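PDB 3VSF: ricin B lectin from Clostridium thermocellum, which probably hydrolyses beta-1,3-galactan from its chain end as an exo-acting family 43 glycosidase that also carries a galactose-binding beta-trefoil module. Local coordinates for residues Ser439-Asp451 / Lys458-Val470. Numbering follows the deposited sequence.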
ATOM      1  N   SER A 439     -10.368   7.100   0.335  1.00 51.46           N
ATOM      2  CA  SER A 439     -10.662   6.442   1.601  1.00 54.10           C
ATOM      3  C   SER A 439      -9.384   6.277   2.417  1.00 57.13           C
ATOM      4  O   SER A 439      -8.372   5.798   1.907  1.00 55.54           O
ATOM      5  CB  SER A 439     -11.319   5.082   1.364  1.00 54.77           C
ATOM      6  OG  SER A 439     -11.666   4.464   2.591  1.00 57.82           O
ATOM      7  N   ASN A 440      -9.432   6.681   3.682  1.00 54.40           N
ATOM      8  CA  ASN A 440      -8.257   6.606   4.544  1.00 53.38           C
ATOM      9  C   ASN A 440      -8.593   6.246   5.989  1.00 55.31           C
ATOM     10  O   ASN A 440      -7.810   6.512   6.902  1.00 53.91           O
ATOM     11  CB  ASN A 440      -7.469   7.917   4.494  1.00 54.31           C
ATOM     12  CG  ASN A 440      -8.303   9.116   4.897  1.00 52.86           C
ATOM     13  OD1 ASN A 440      -9.220   9.006   5.710  1.00 50.47           O
ATOM     14  ND2 ASN A 440      -7.989  10.271   4.324  1.00 52.25           N
ATOM     15  N   GLY A 441      -9.760   5.643   6.187  1.00 55.03           N
ATOM     16  CA  GLY A 441     -10.171   5.177   7.499  1.00 50.23           C
ATOM     17  C   GLY A 441     -10.358   6.285   8.517  1.00 51.90           C
ATOM     18  O   GLY A 441     -10.597   6.020   9.696  1.00 51.48           O
ATOM     19  N   GLY A 442     -10.252   7.531   8.065  1.00 51.13           N
ATOM     20  CA  GLY A 442     -10.422   8.673   8.944  1.00 53.07           C
ATOM     21  C   GLY A 442     -11.849   8.804   9.439  1.00 57.28           C
ATOM     22  O   GLY A 442     -12.794   8.463   8.727  1.00 55.61           O
ATOM     23  N   TYR A 443     -12.007   9.296  10.664  1.00 58.73           N
ATOM     24  CA  TYR A 443     -13.332   9.474  11.246  1.00 59.30           C
ATOM     25  C   TYR A 443     -14.153  10.511  10.487  1.00 59.64           C
ATOM     26  O   TYR A 443     -15.382  10.494  10.531  1.00 60.73           O
ATOM     27  CB  TYR A 443     -13.230   9.858  12.725  1.00 65.81           C
ATOM     28  CG  TYR A 443     -13.093   8.673  13.652  1.00 69.02           C
ATOM     29  CD1 TYR A 443     -13.239   7.376  13.175  1.00 69.35           C
ATOM     30  CD2 TYR A 443     -12.831   8.849  15.004  1.00 72.16           C
ATOM     31  CE1 TYR A 443     -13.120   6.287  14.018  1.00 72.67           C
ATOM     32  CE2 TYR A 443     -12.710   7.765  15.855  1.00 76.83           C
ATOM     33  CZ  TYR A 443     -12.856   6.488  15.356  1.00 77.71           C
ATOM     34  OH  TYR A 443     -12.738   5.404  16.198  1.00 80.91           O
ATOM     35  N   ASN A 444     -13.468  11.412   9.791  1.00 56.45           N
ATOM     36  CA  ASN A 444     -14.144  12.424   8.991  1.00 53.80           C
ATOM     37  C   ASN A 444     -14.743  11.832   7.719  1.00 53.76           C
ATOM     38  O   ASN A 444     -15.187  12.562   6.834  1.00 56.71           O
ATOM     39  CB  ASN A 444     -13.192  13.573   8.651  1.00 55.88           C
ATOM     40  CG  ASN A 444     -12.001  13.119   7.828  1.00 57.59           C
ATOM     41  OD1 ASN A 444     -11.541  11.985   7.951  1.00 58.01           O
ATOM     42  ND2 ASN A 444     -11.495  14.010   6.983  1.00 58.47           N
ATOM     43  N   GLN A 445     -14.746  10.506   7.638  1.00 52.60           N
ATOM     44  CA  GLN A 445     -15.342   9.800   6.509  1.00 50.71           C
ATOM     45  C   GLN A 445     -16.389   8.805   6.996  1.00 54.04           C
ATOM     46  O   GLN A 445     -16.959   8.052   6.207  1.00 56.91           O
ATOM     47  CB  GLN A 445     -14.267   9.084   5.688  1.00 50.56           C
ATOM     48  CG  GLN A 445     -13.229  10.014   5.084  1.00 52.41           C
ATOM     49  CD  GLN A 445     -12.273   9.301   4.148  1.00 53.09           C
ATOM     50  OE1 GLN A 445     -12.292   8.075   4.038  1.00 56.87           O
ATOM     51  NE2 GLN A 445     -11.431  10.069   3.465  1.00 51.33           N
ATOM     52  N   HIS A 446     -16.632   8.810   8.304  1.00 51.46           N
ATOM     53  CA  HIS A 446     -17.648   7.951   8.900  1.00 57.21           C
ATOM     54  C   HIS A 446     -18.905   8.751   9.228  1.00 60.04           C
ATOM     55  O   HIS A 446     -18.830   9.817   9.841  1.00 59.74           O
ATOM     56  CB  HIS A 446     -17.108   7.273  10.159  1.00 59.91           C
ATOM     57  CG  HIS A 446     -15.986   6.318   9.896  1.00 61.42           C
ATOM     58  ND1 HIS A 446     -15.333   5.640  10.903  1.00 61.69           N
ATOM     59  CD2 HIS A 446     -15.402   5.926   8.739  1.00 58.19           C
ATOM     60  CE1 HIS A 446     -14.395   4.872  10.378  1.00 62.04           C
ATOM     61  NE2 HIS A 446     -14.416   5.027   9.067  1.00 57.83           N
ATOM     62  N   TRP A 447     -20.058   8.231   8.821  1.00 61.34           N
ATOM     63  CA  TRP A 447     -21.319   8.945   8.990  1.00 61.29           C
ATOM     64  C   TRP A 447     -22.379   8.089   9.671  1.00 64.09           C
ATOM     65  O   TRP A 447     -22.571   6.926   9.317  1.00 65.74           O
ATOM     66  CB  TRP A 447     -21.837   9.421   7.632  1.00 57.37           C
ATOM     67  CG  TRP A 447     -20.870  10.296   6.902  1.00 55.56           C
ATOM     68  CD1 TRP A 447     -19.947   9.904   5.979  1.00 53.17           C
ATOM     69  CD2 TRP A 447     -20.728  11.713   7.037  1.00 55.32           C
ATOM     70  NE1 TRP A 447     -19.238  10.991   5.528  1.00 53.28           N
ATOM     71  CE2 TRP A 447     -19.699  12.116   6.163  1.00 56.15           C
ATOM     72  CE3 TRP A 447     -21.371  12.684   7.812  1.00 53.96           C
ATOM     73  CZ2 TRP A 447     -19.298  13.444   6.042  1.00 56.42           C
ATOM     74  CZ3 TRP A 447     -20.972  14.002   7.691  1.00 51.88           C
ATOM     75  CH2 TRP A 447     -19.947  14.369   6.812  1.00 52.29           C
ATOM     76  N   LYS A 448     -23.068   8.673  10.647  1.00 63.84           N
ATOM     77  CA  LYS A 448     -24.159   7.982  11.324  1.00 65.27           C
ATOM     78  C   LYS A 448     -25.513   8.531  10.890  1.00 66.21           C
ATOM     79  O   LYS A 448     -25.724   9.745  10.860  1.00 64.90           O
ATOM     80  CB  LYS A 448     -24.017   8.088  12.844  1.00 67.47           C
ATOM     81  CG  LYS A 448     -25.104   7.346  13.609  1.00 69.45           C
ATOM     82  CD  LYS A 448     -24.851   7.354  15.108  1.00 74.67           C
ATOM     83  CE  LYS A 448     -25.003   8.748  15.694  1.00 75.46           C
ATOM     84  NZ  LYS A 448     -24.829   8.741  17.175  1.00 77.59           N
ATOM     85  N   PHE A 449     -26.429   7.629  10.553  1.00 68.46           N
ATOM     86  CA  PHE A 449     -27.774   8.016  10.147  1.00 63.11           C
ATOM     87  C   PHE A 449     -28.738   7.967  11.327  1.00 65.16           C
ATOM     88  O   PHE A 449     -28.867   6.941  11.994  1.00 67.57           O
ATOM     89  CB  PHE A 449     -28.276   7.109   9.023  1.00 59.73           C
ATOM     90  CG  PHE A 449     -27.575   7.324   7.713  1.00 61.63           C
ATOM     91  CD1 PHE A 449     -28.188   8.032   6.693  1.00 62.95           C
ATOM     92  CD2 PHE A 449     -26.301   6.824   7.503  1.00 59.56           C
ATOM     93  CE1 PHE A 449     -27.545   8.232   5.486  1.00 64.78           C
ATOM     94  CE2 PHE A 449     -25.654   7.023   6.298  1.00 59.64           C
ATOM     95  CZ  PHE A 449     -26.276   7.728   5.289  1.00 60.52           C
ATOM     96  N   THR A 450     -29.411   9.084  11.579  1.00 66.24           N
ATOM     97  CA  THR A 450     -30.382   9.163  12.661  1.00 65.82           C
ATOM     98  C   THR A 450     -31.781   9.404  12.104  1.00 71.28           C
ATOM     99  O   THR A 450     -32.070  10.474  11.571  1.00 71.58           O
ATOM    100  CB  THR A 450     -30.033  10.290  13.648  1.00 66.71           C
ATOM    101  OG1 THR A 450     -28.655  10.185  14.029  1.00 64.18           O
ATOM    102  CG2 THR A 450     -30.909  10.204  14.888  1.00 68.46           C
ATOM    103  N   ASP A 451     -32.644   8.400  12.227  1.00 75.03           N
ATOM    104  CA  ASP A 451     -34.010   8.492  11.722  1.00 74.06           C
ATOM    105  C   ASP A 451     -34.802   9.570  12.455  1.00 73.95           C
ATOM    106  O   ASP A 451     -34.890   9.560  13.683  1.00 72.59           O
ATOM    107  CB  ASP A 451     -34.718   7.139  11.847  1.00 77.48           C
ATOM    108  CG  ASP A 451     -36.138   7.168  11.308  1.00 80.56           C
ATOM    109  OD1 ASP A 451     -36.327   6.882  10.106  1.00 82.27           O
ATOM    110  OD2 ASP A 451     -37.066   7.473  12.086  1.00 78.16           O
ATOM    111  N   LYS A 458     -30.857  12.490   9.851  1.00 68.99           N
ATOM    112  CA  LYS A 458     -29.821  13.472  10.142  1.00 62.98           C
ATOM    113  C   LYS A 458     -28.469  12.773  10.098  1.00 63.28           C
ATOM    114  O   LYS A 458     -28.141  11.983  10.983  1.00 66.39           O
ATOM    115  CB  LYS A 458     -30.037  14.116  11.513  1.00 60.80           C
ATOM    116  CG  LYS A 458     -31.237  15.047  11.589  1.00 68.67           C
ATOM    117  CD  LYS A 458     -31.280  15.789  12.916  1.00 66.66           C
ATOM    118  CE  LYS A 458     -31.345  14.824  14.089  1.00 67.56           C
ATOM    119  NZ  LYS A 458     -31.372  15.536  15.397  1.00 66.20           N
ATOM    120  N   ILE A 459     -27.691  13.058   9.060  1.00 60.37           N
ATOM    121  CA  ILE A 459     -26.408  12.395   8.865  1.00 59.13           C
ATOM    122  C   ILE A 459     -25.280  13.155   9.555  1.00 59.03           C
ATOM    123  O   ILE A 459     -24.810  14.177   9.054  1.00 58.54           O
ATOM    124  CB  ILE A 459     -26.087  12.239   7.369  1.00 57.66           C
ATOM    125  CG1 ILE A 459     -27.318  11.730   6.616  1.00 55.48           C
ATOM    126  CG2 ILE A 459     -24.904  11.305   7.173  1.00 55.87           C
ATOM    127  CD1 ILE A 459     -27.133  11.653   5.118  1.00 53.91           C
ATOM    128  N   SER A 460     -24.849  12.647  10.705  1.00 59.95           N
ATOM    129  CA  SER A 460     -23.826  13.312  11.505  1.00 60.22           C
ATOM    130  C   SER A 460     -22.454  12.667  11.340  1.00 63.69           C
ATOM    131  O   SER A 460     -22.334  11.446  11.247  1.00 62.70           O
ATOM    132  CB  SER A 460     -24.222  13.316  12.983  1.00 60.32           C
ATOM    133  OG  SER A 460     -24.400  11.996  13.468  1.00 65.79           O
ATOM    134  N   SER A 461     -21.420  13.503  11.309  1.00 62.34           N
ATOM    135  CA  SER A 461     -20.050  13.022  11.213  1.00 58.89           C
ATOM    136  C   SER A 461     -19.619  12.403  12.536  1.00 62.56           C
ATOM    137  O   SER A 461     -20.152  12.741  13.592  1.00 65.72           O
ATOM    138  CB  SER A 461     -19.106  14.164  10.832  1.00 59.68           C
ATOM    139  OG  SER A 461     -17.777  13.699  10.673  1.00 59.98           O
ATOM    140  N   ARG A 462     -18.657  11.490  12.474  1.00 63.05           N
ATOM    141  CA  ARG A 462     -18.177  10.802  13.666  1.00 64.03           C
ATOM    142  C   ARG A 462     -17.142  11.652  14.392  1.00 66.23           C
ATOM    143  O   ARG A 462     -16.935  11.507  15.598  1.00 65.08           O
ATOM    144  CB  ARG A 462     -17.575   9.450  13.282  1.00 66.34           C
ATOM    145  CG  ARG A 462     -17.238   8.549  14.458  1.00 68.17           C
ATOM    146  CD  ARG A 462     -16.757   7.193  13.970  1.00 69.26           C
ATOM    147  NE  ARG A 462     -16.628   6.225  15.053  1.00 71.73           N
ATOM    148  CZ  ARG A 462     -16.353   4.937  14.872  1.00 71.46           C
ATOM    149  NH1 ARG A 462     -16.180   4.461  13.645  1.00 68.28           N
ATOM    150  NH2 ARG A 462     -16.254   4.124  15.914  1.00 71.87           N
ATOM    151  N   HIS A 463     -16.501  12.544  13.646  1.00 66.51           N
ATOM    152  CA  HIS A 463     -15.427  13.373  14.179  1.00 66.65           C
ATOM    153  C   HIS A 463     -15.934  14.376  15.214  1.00 68.79           C
ATOM    154  O   HIS A 463     -15.400  14.461  16.319  1.00 70.00           O
ATOM    155  CB  HIS A 463     -14.717  14.104  13.038  1.00 66.43           C
ATOM    156  CG  HIS A 463     -13.306  14.492  13.351  1.00 69.36           C
ATOM    157  ND1 HIS A 463     -12.914  15.801  13.527  1.00 69.26           N
ATOM    158  CD2 HIS A 463     -12.191  13.740  13.514  1.00 73.94           C
ATOM    159  CE1 HIS A 463     -11.620  15.840  13.787  1.00 72.05           C
ATOM    160  NE2 HIS A 463     -11.157  14.602  13.787  1.00 76.38           N
ATOM    161  N   CYS A 464     -16.968  15.131  14.854  1.00 64.19           N
ATOM    162  CA  CYS A 464     -17.481  16.183  15.726  1.00 64.91           C
ATOM    163  C   CYS A 464     -18.978  16.049  15.996  1.00 64.25           C
ATOM    164  O   CYS A 464     -19.481  16.548  17.004  1.00 66.86           O
ATOM    165  CB  CYS A 464     -17.180  17.559  15.131  1.00 67.94           C
ATOM    166  SG  CYS A 464     -17.815  17.793  13.458  1.00 66.86           S
ATOM    167  N   GLY A 465     -19.689  15.386  15.091  1.00 62.53           N
ATOM    168  CA  GLY A 465     -21.108  15.144  15.274  1.00 63.06           C
ATOM    169  C   GLY A 465     -22.002  16.100  14.507  1.00 64.77           C
ATOM    170  O   GLY A 465     -23.227  15.996  14.566  1.00 64.93           O
ATOM    171  N   LYS A 466     -21.394  17.036  13.787  1.00 62.43           N
ATOM    172  CA  LYS A 466     -22.153  17.999  12.999  1.00 56.00           C
ATOM    173  C   LYS A 466     -22.765  17.331  11.772  1.00 58.23           C
ATOM    174  O   LYS A 466     -22.226  16.353  11.253  1.00 60.95           O
ATOM    175  CB  LYS A 466     -21.274  19.184  12.598  1.00 54.75           C
ATOM    176  CG  LYS A 466     -20.653  19.909  13.780  1.00 56.57           C
ATOM    177  CD  LYS A 466     -19.929  21.173  13.346  1.00 56.91           C
ATOM    178  CE  LYS A 466     -19.197  21.813  14.515  1.00 55.67           C
ATOM    179  NZ  LYS A 466     -20.090  22.045  15.682  1.00 57.73           N
ATOM    180  N   LEU A 467     -23.891  17.864  11.312  1.00 58.55           N
ATOM    181  CA  LEU A 467     -24.669  17.221  10.258  1.00 58.30           C
ATOM    182  C   LEU A 467     -24.268  17.676   8.861  1.00 55.30           C
ATOM    183  O   LEU A 467     -23.696  18.752   8.685  1.00 54.89           O
ATOM    184  CB  LEU A 467     -26.161  17.495  10.467  1.00 57.31           C
ATOM    185  CG  LEU A 467     -26.690  17.373  11.895  1.00 60.28           C
ATOM    186  CD1 LEU A 467     -28.189  17.635  11.931  1.00 58.76           C
ATOM    187  CD2 LEU A 467     -26.368  16.006  12.474  1.00 59.73           C
ATOM    188  N   ILE A 468     -24.572  16.843   7.870  1.00 54.76           N
ATOM    189  CA  ILE A 468     -24.441  17.235   6.474  1.00 51.35           C
ATOM    190  C   ILE A 468     -25.450  18.340   6.204  1.00 54.69           C
ATOM    191  O   ILE A 468     -26.647  18.166   6.433  1.00 52.02           O
ATOM    192  CB  ILE A 468     -24.710  16.052   5.530  1.00 53.54           C
ATOM    193  CG1 ILE A 468     -23.707  14.926   5.788  1.00 53.22           C
ATOM    194  CG2 ILE A 468     -24.651  16.503   4.077  1.00 50.15           C
ATOM    195  CD1 ILE A 468     -23.864  13.743   4.860  1.00 52.38           C
ATOM    196  N   ASP A 469     -24.966  19.477   5.718  1.00 55.08           N
ATOM    197  CA  ASP A 469     -25.788  20.677   5.632  1.00 50.63           C
ATOM    198  C   ASP A 469     -25.636  21.374   4.283  1.00 51.99           C
ATOM    199  O   ASP A 469     -24.532  21.488   3.755  1.00 52.79           O
ATOM    200  CB  ASP A 469     -25.398  21.635   6.763  1.00 53.33           C
ATOM    201  CG  ASP A 469     -26.369  22.787   6.923  1.00 54.95           C
ATOM    202  OD1 ASP A 469     -26.959  23.224   5.915  1.00 63.34           O
ATOM    203  OD2 ASP A 469     -26.540  23.263   8.065  1.00 52.81           O
ATOM    204  N   VAL A 470     -26.753  21.836   3.728  1.00 54.27           N
ATOM    205  CA  VAL A 470     -26.724  22.663   2.529  1.00 51.22           C
ATOM    206  C   VAL A 470     -26.496  24.116   2.933  1.00 51.22           C
ATOM    207  O   VAL A 470     -27.332  24.718   3.607  1.00 49.35           O
ATOM    208  CB  VAL A 470     -28.035  22.558   1.730  1.00 51.70           C
ATOM    209  CG1 VAL A 470     -27.939  23.370   0.448  1.00 49.16           C
ATOM    210  CG2 VAL A 470     -28.355  21.105   1.421  1.00 51.36           C
TER
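The indole of W447 is wedged between I468 and S461: CG1 of I468 meets CZ3 of W447 at 3.5 Å and CD1 of I468 sits over the six-membered ring, while S461 comes over the opposite face, its CB packing against CZ3. The CG2 branch of I459 fills the corner beside CB of W447 (3.6 Å), and the CG1-CD1 branch of I459 runs alongside F449, I459 CD1 lying 3.5 Å from F449 CE1. On the other sheet face, K448 lies beside S460; their backbones exchange two hydrogen bonds, K448 N to S460 O being nearly straight (2.9 Å, 174°). Beyond the strand, R462 fits the groove between Y443 and H446. With CG anti to the backbone N (chi1 -171°) and the chain extended, its CD rests over the Y443 ring, the guanidinium lies 20° from parallel to that ring, and NH1 donates to ND1 of H446 (3.1 Å). N440 and N444, ahead of strand 447-453, belong with D422 and D425 to the beta-D-galactose site, empty of galactose here; N444 ND2 is held by V423 O. The antiparallel hairpin belongs to the ricin-type beta-trefoil, strand 409-414 flanking 447-453 and strand 494-498 flanking 456-461, while W447 and I468 also pack against strand 420-423.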